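Long-range contacts in FtsZ-like protein of unknown function (PDB 3C8L), which is of unknown function but is described as FtsZ-like and belongs to a family of conserved hypothetical proteins: residues A[60-64]-A[107-112]; A[51-56]-A[77-83]. All coordinates share one frame; numbering follows the deposited sequence.

Interaction 1: A[60-64]-A[107-112]; sequences VAVPY and EMLIAI
Tyr64 reaches past Leu109 to meet Glu107, its OH donating to Glu107 OE1 at 2.9 Å on the syn lone pair, the side of the other carboxylate oxygen. The two side chains cross at about a right angle, yet ring and carboxylate are nearly coplanar, 17° apart. Glu107 runs extended beyond CG (chi2 -180°), which brings its carboxylate to the phenol end of the ring. Leu109 crosses the tyrosine at a steep angle too, with CD2 in the ring plane at its edge, 3.9 Å from Tyr64 CE2. Pro63 packs against the same leucine, CG on Leu109 CD2, and its CD lies 3.4 Å from Ile110 O. Further along, strands 55-62 and 107-120 run antiparallel, and Ala61 and Ile112 form a hydrogen-bonded pair, with Ala61 N giving to Ile112 O at 3.0 Å and Ile112 N to Ala61 O at 2.9 Å. A phenylalanine in place of Tyr64 would probably keep the edge contact with Leu109 but leave the Glu107 carboxylate without its hydroxyl mate. On the sheet face turned to helix 22-34, Val62 CG2 meets Ala111 CB at 3.7 Å; Val60 touches Ala26 of that helix and Ala111 touches Ala25. Ala61 and Ile112 share the other face, where they pack on Met91 and Gly90 of a second subunit.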
loop_
_atom_site.group_PDB
_atom_site.type_symbol
_atom_site.label_atom_id
_atom_site.label_comp_id
_atom_site.label_asym_id
_atom_site.label_seq_id
_atom_site.Cartn_x
_atom_site.Cartn_y
_atom_site.Cartn_z
ATOM N N VAL A 60 3.850 16.860 -4.204
ATOM C CA VAL A 60 4.391 15.767 -5.002
ATOM C C VAL A 60 5.878 15.916 -5.268
ATOM O O VAL A 60 6.347 17.026 -5.536
ATOM C CB VAL A 60 3.658 15.667 -6.380
ATOM C CG1 VAL A 60 4.420 14.775 -7.379
ATOM C CG2 VAL A 60 2.226 15.147 -6.179
ATOM N N ALA A 61 6.625 14.814 -5.145
ATOM C CA ALA A 61 8.038 14.760 -5.497
ATOM C C ALA A 61 8.157 13.658 -6.545
ATOM O O ALA A 61 7.671 12.534 -6.342
ATOM C CB ALA A 61 8.931 14.545 -4.307
ATOM N N VAL A 62 8.801 13.974 -7.667
ATOM C CA VAL A 62 8.896 13.030 -8.769
ATOM C C VAL A 62 10.027 13.479 -9.701
ATOM O O VAL A 62 10.390 14.658 -9.694
ATOM C CB VAL A 62 7.529 13.059 -9.581
ATOM C CG1 VAL A 62 7.288 14.466 -10.202
ATOM C CG2 VAL A 62 7.438 11.998 -10.650
ATOM N N PRO A 63 10.603 12.547 -10.486
ATOM C CA PRO A 63 11.564 12.999 -11.492
ATOM C C PRO A 63 10.831 13.835 -12.564
ATOM O O PRO A 63 9.654 13.597 -12.844
ATOM C CB PRO A 63 12.149 11.701 -12.053
ATOM C CG PRO A 63 11.740 10.632 -11.107
ATOM C CD PRO A 63 10.543 11.078 -10.400
ATOM N N TYR A 64 11.545 14.794 -13.141
ATOM C CA TYR A 64 11.016 15.680 -14.196
ATOM C C TYR A 64 9.749 16.382 -13.707
ATOM O O TYR A 64 8.709 16.359 -14.388
ATOM C CB TYR A 64 10.751 14.881 -15.471
ATOM C CG TYR A 64 11.884 13.979 -15.873
ATOM C CD1 TYR A 64 13.056 14.502 -16.401
ATOM C CD2 TYR A 64 11.787 12.608 -15.747
ATOM C CE1 TYR A 64 14.106 13.670 -16.759
ATOM C CE2 TYR A 64 12.815 11.767 -16.105
ATOM C CZ TYR A 64 13.977 12.300 -16.613
ATOM O OH TYR A 64 15.018 11.493 -17.001
ATOM N N GLU A 107 13.301 4.173 -18.551
ATOM C CA GLU A 107 13.064 4.607 -17.195
ATOM C C GLU A 107 11.668 4.334 -16.639
ATOM O O GLU A 107 10.673 4.312 -17.375
ATOM C CB GLU A 107 13.238 6.132 -17.133
ATOM C CG GLU A 107 14.631 6.646 -17.500
ATOM C CD GLU A 107 14.790 8.138 -17.431
ATOM O OE1 GLU A 107 13.807 8.854 -17.294
ATOM O OE2 GLU A 107 15.952 8.609 -17.536
HETATM N N MSE A 108 11.628 3.967 -15.366
HETATM C CA MSE A 108 10.355 3.848 -14.635
HETATM C C MSE A 108 10.455 5.018 -13.676
HETATM O O MSE A 108 11.487 5.199 -13.020
HETATM C CB MSE A 108 10.136 2.560 -13.836
HETATM C CG MSE A 108 9.938 1.323 -14.640
HETATM SE SE MSE A 108 9.126 -0.066 -13.561
HETATM C CE MSE A 108 10.681 -0.559 -12.650
ATOM N N LEU A 109 9.381 5.795 -13.583
ATOM C CA LEU A 109 9.333 6.970 -12.735
ATOM C C LEU A 109 8.444 6.736 -11.529
ATOM O O LEU A 109 7.277 6.327 -11.675
ATOM C CB LEU A 109 8.811 8.177 -13.530
ATOM C CG LEU A 109 9.501 8.427 -14.886
ATOM C CD1 LEU A 109 8.885 9.680 -15.558
ATOM C CD2 LEU A 109 11.004 8.579 -14.741
ATOM N N ILE A 110 8.977 7.050 -10.352
ATOM C CA ILE A 110 8.270 6.873 -9.105
ATOM C C ILE A 110 8.053 8.216 -8.421
ATOM O O ILE A 110 8.997 8.980 -8.200
ATOM C CB ILE A 110 9.010 5.889 -8.165
ATOM C CG1 ILE A 110 9.288 4.561 -8.872
ATOM C CG2 ILE A 110 8.172 5.720 -6.907
ATOM C CD1 ILE A 110 10.130 3.609 -8.072
ATOM N N ALA A 111 6.784 8.536 -8.145
ATOM C CA ALA A 111 6.380 9.735 -7.453
ATOM C C ALA A 111 5.876 9.423 -6.054
ATOM O O ALA A 111 5.356 8.337 -5.813
ATOM C CB ALA A 111 5.187 10.439 -8.206
ATOM N N ILE A 112 6.042 10.415 -5.196
ATOM C CA ILE A 112 5.504 10.424 -3.852
ATOM C C ILE A 112 4.509 11.576 -3.756
ATOM O O ILE A 112 4.765 12.660 -4.286
ATOM C CB ILE A 112 6.610 10.664 -2.823
ATOM C CG1 ILE A 112 7.551 9.468 -2.815
ATOM C CG2 ILE A 112 6.038 10.929 -1.415
ATOM C CD1 ILE A 112 8.774 9.743 -2.065
#

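Interaction 2: A[51-56]-A[77-83]; sequences PNEMII and LPFGRKT
Asn52 OD1 takes the backbone N-H of Gly80 at 2.9 Å in a nearly straight bond (175°), the donor tilted 33° from the amide carbonyl plane. The amide slides past the Phe79 side chain in the opposite direction, planes almost perpendicular. Arg81 N then gives to Met54 O at 2.9 Å, Ile56 N to Arg81 O, and Thr83 N to Ile56 O, the ladder of two parallel strands. One water joins Asn52 O to Arg81 NE, 2.8 Å from each, lying in the guanidinium plane at its edge. Lys82 NZ bonds Leu77 O and Leu74 O, tying the incoming loop to the end of helix 70-74. The extended arginine runs alongside Glu53, its guanidinium face over Glu53 O; the Glu53 carboxylate turns to Ser49 N. At the backbone angles of Gly80 a CB would press on the carbonyl O of Phe79 and run into Ile56 CD1. Phe79 receives Pro51 CB over the centre of one face, a CH-pi contact 4.2 Å from the centroid, and Met54 CE at its edge, 3.8 Å from CE1. Ile56 reaches both ways, CD1 3.3 Å from Phe79 O and CG2 3.7 Å from Leu77 CD1. The contact joins the starts of the two strands of the beta-alpha-beta unit 55-62, 70-74, 81-94, with Leu77 against helix 22-34, Pro51 and Met54 on Trp43 of helix 42-46, and Ile56 on strand 107-120.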
loop_
_atom_site.group_PDB
_atom_site.type_symbol
_atom_site.label_atom_id
_atom_site.label_comp_id
_atom_site.label_asym_id
_atom_site.label_seq_id
_atom_site.Cartn_x
_atom_site.Cartn_y
_atom_site.Cartn_z
ATOM N N PRO A 51 -17.833 18.432 3.027
ATOM C CA PRO A 51 -16.446 18.071 2.786
ATOM C C PRO A 51 -15.770 18.879 1.665
ATOM O O PRO A 51 -14.572 19.034 1.696
ATOM C CB PRO A 51 -16.519 16.566 2.440
ATOM C CG PRO A 51 -17.876 16.286 2.201
ATOM C CD PRO A 51 -18.707 17.245 2.941
ATOM N N ASN A 52 -16.565 19.402 0.734
ATOM C CA ASN A 52 -16.019 20.200 -0.380
ATOM C C ASN A 52 -15.420 21.529 0.088
ATOM O O ASN A 52 -14.744 22.213 -0.690
ATOM C CB ASN A 52 -17.085 20.440 -1.431
ATOM C CG ASN A 52 -16.509 20.987 -2.740
ATOM O OD1 ASN A 52 -15.573 20.413 -3.307
ATOM N ND2 ASN A 52 -17.075 22.083 -3.222
ATOM N N GLU A 53 -15.690 21.904 1.339
ATOM C CA GLU A 53 -15.113 23.101 1.916
ATOM C C GLU A 53 -13.725 22.852 2.510
ATOM O O GLU A 53 -13.058 23.811 2.874
ATOM C CB GLU A 53 -16.036 23.681 2.985
ATOM C CG GLU A 53 -17.331 24.150 2.401
ATOM C CD GLU A 53 -18.320 24.639 3.438
ATOM O OE1 GLU A 53 -18.050 24.498 4.654
ATOM O OE2 GLU A 53 -19.375 25.158 3.014
HETATM N N MSE A 54 -13.290 21.600 2.634
HETATM C CA MSE A 54 -11.991 21.372 3.229
HETATM C C MSE A 54 -10.862 21.839 2.344
HETATM O O MSE A 54 -10.950 21.767 1.124
HETATM C CB MSE A 54 -11.750 19.919 3.612
HETATM C CG MSE A 54 -12.710 19.403 4.641
HETATM SE SE MSE A 54 -12.036 17.827 5.451
HETATM C CE MSE A 54 -11.650 16.847 3.769
ATOM N N ILE A 55 -9.799 22.294 2.988
ATOM C CA ILE A 55 -8.610 22.760 2.317
ATOM C C ILE A 55 -7.743 21.517 2.157
ATOM O O ILE A 55 -7.458 20.820 3.159
ATOM C CB ILE A 55 -7.852 23.806 3.171
ATOM C CG1 ILE A 55 -8.725 25.055 3.325
ATOM C CG2 ILE A 55 -6.548 24.112 2.509
ATOM C CD1 ILE A 55 -8.209 26.025 4.358
ATOM N N ILE A 56 -7.365 21.220 0.922
ATOM C CA ILE A 56 -6.526 20.071 0.641
ATOM C C ILE A 56 -5.287 20.524 -0.119
ATOM O O ILE A 56 -5.376 21.041 -1.221
ATOM C CB ILE A 56 -7.272 18.981 -0.149
ATOM C CG1 ILE A 56 -8.596 18.622 0.555
ATOM C CG2 ILE A 56 -6.356 17.752 -0.290
ATOM C CD1 ILE A 56 -9.424 17.564 -0.187
ATOM N N LEU A 77 -8.432 14.213 -6.705
ATOM C CA LEU A 77 -9.137 14.487 -5.466
ATOM C C LEU A 77 -10.607 14.692 -5.761
ATOM O O LEU A 77 -10.965 15.473 -6.665
ATOM C CB LEU A 77 -8.565 15.714 -4.781
ATOM C CG LEU A 77 -7.107 15.683 -4.315
ATOM C CD1 LEU A 77 -6.675 17.070 -3.882
ATOM C CD2 LEU A 77 -6.877 14.651 -3.206
ATOM N N PRO A 78 -11.475 14.002 -5.000
ATOM C CA PRO A 78 -12.891 14.063 -5.222
ATOM C C PRO A 78 -13.618 15.357 -4.840
ATOM O O PRO A 78 -14.708 15.592 -5.312
ATOM C CB PRO A 78 -13.412 12.880 -4.356
ATOM C CG PRO A 78 -12.418 12.717 -3.286
ATOM C CD PRO A 78 -11.123 13.027 -3.931
ATOM N N PHE A 79 -13.003 16.206 -4.043
ATOM C CA PHE A 79 -13.630 17.421 -3.583
ATOM C C PHE A 79 -12.568 18.243 -2.894
ATOM O O PHE A 79 -11.403 17.817 -2.769
ATOM C CB PHE A 79 -14.733 17.087 -2.574
ATOM C CG PHE A 79 -14.297 16.153 -1.492
ATOM C CD1 PHE A 79 -13.422 16.546 -0.488
ATOM C CD2 PHE A 79 -14.781 14.841 -1.473
ATOM C CE1 PHE A 79 -13.009 15.633 0.486
ATOM C CE2 PHE A 79 -14.402 13.959 -0.489
ATOM C CZ PHE A 79 -13.508 14.341 0.471
ATOM N N GLY A 80 -12.981 19.443 -2.490
ATOM C CA GLY A 80 -12.151 20.343 -1.707
ATOM C C GLY A 80 -11.578 21.543 -2.443
ATOM O O GLY A 80 -11.691 21.666 -3.661
ATOM N N ARG A 81 -10.925 22.404 -1.669
ATOM C CA ARG A 81 -10.250 23.625 -2.138
ATOM C C ARG A 81 -8.813 23.161 -2.233
ATOM O O ARG A 81 -8.118 23.063 -1.208
ATOM C CB ARG A 81 -10.470 24.735 -1.138
ATOM C CG ARG A 81 -11.942 25.115 -1.006
ATOM C CD ARG A 81 -12.206 26.169 0.047
ATOM N NE ARG A 81 -13.619 26.480 0.100
ATOM C CZ ARG A 81 -14.165 27.392 0.904
ATOM N NH1 ARG A 81 -13.425 28.145 1.705
ATOM N NH2 ARG A 81 -15.461 27.571 0.843
ATOM N N LYS A 82 -8.383 22.919 -3.473
ATOM C CA LYS A 82 -7.146 22.190 -3.761
ATOM C C LYS A 82 -5.974 22.967 -4.270
ATOM O O LYS A 82 -6.136 23.829 -5.138
ATOM C CB LYS A 82 -7.436 21.183 -4.905
ATOM C CG LYS A 82 -8.637 20.323 -4.756
ATOM C CD LYS A 82 -8.956 19.509 -6.026
ATOM C CE LYS A 82 -10.300 18.879 -6.031
ATOM N NZ LYS A 82 -10.573 18.244 -7.361
ATOM N N THR A 83 -4.778 22.625 -3.787
ATOM C CA THR A 83 -3.565 23.217 -4.303
ATOM C C THR A 83 -2.529 22.110 -4.492
ATOM O O THR A 83 -2.573 21.061 -3.804
ATOM C CB THR A 83 -2.974 24.292 -3.417
ATOM O OG1 THR A 83 -2.556 23.717 -2.181
ATOM C CG2 THR A 83 -3.940 25.417 -3.158
HETATM O O HOH W 1 -15.460 24.876 -1.186
#

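In the fold
Interactions 1 and 2 use the two ends of strand 55-62, their centres about 24 Å apart on opposite sides of the chain's centre. Interaction 2 lies where the strand begins and pairs it in parallel with the start of strand 81-94; interaction 1 lies where it finishes and pairs it antiparallel with the start of strand 107-120. Strand 55-62 thus has a different neighbour in each contact within one mixed sheet. Along the chain the segments alternate, 51-56, 60-64, 77-83, 107-112, and the two contacts do not touch beyond adjoining in sequence. Interaction 2 holds the beta-alpha-beta unit together and interaction 1 joins it to strand 107-120, whose sheet also meets other subunits of the four-chain assembly.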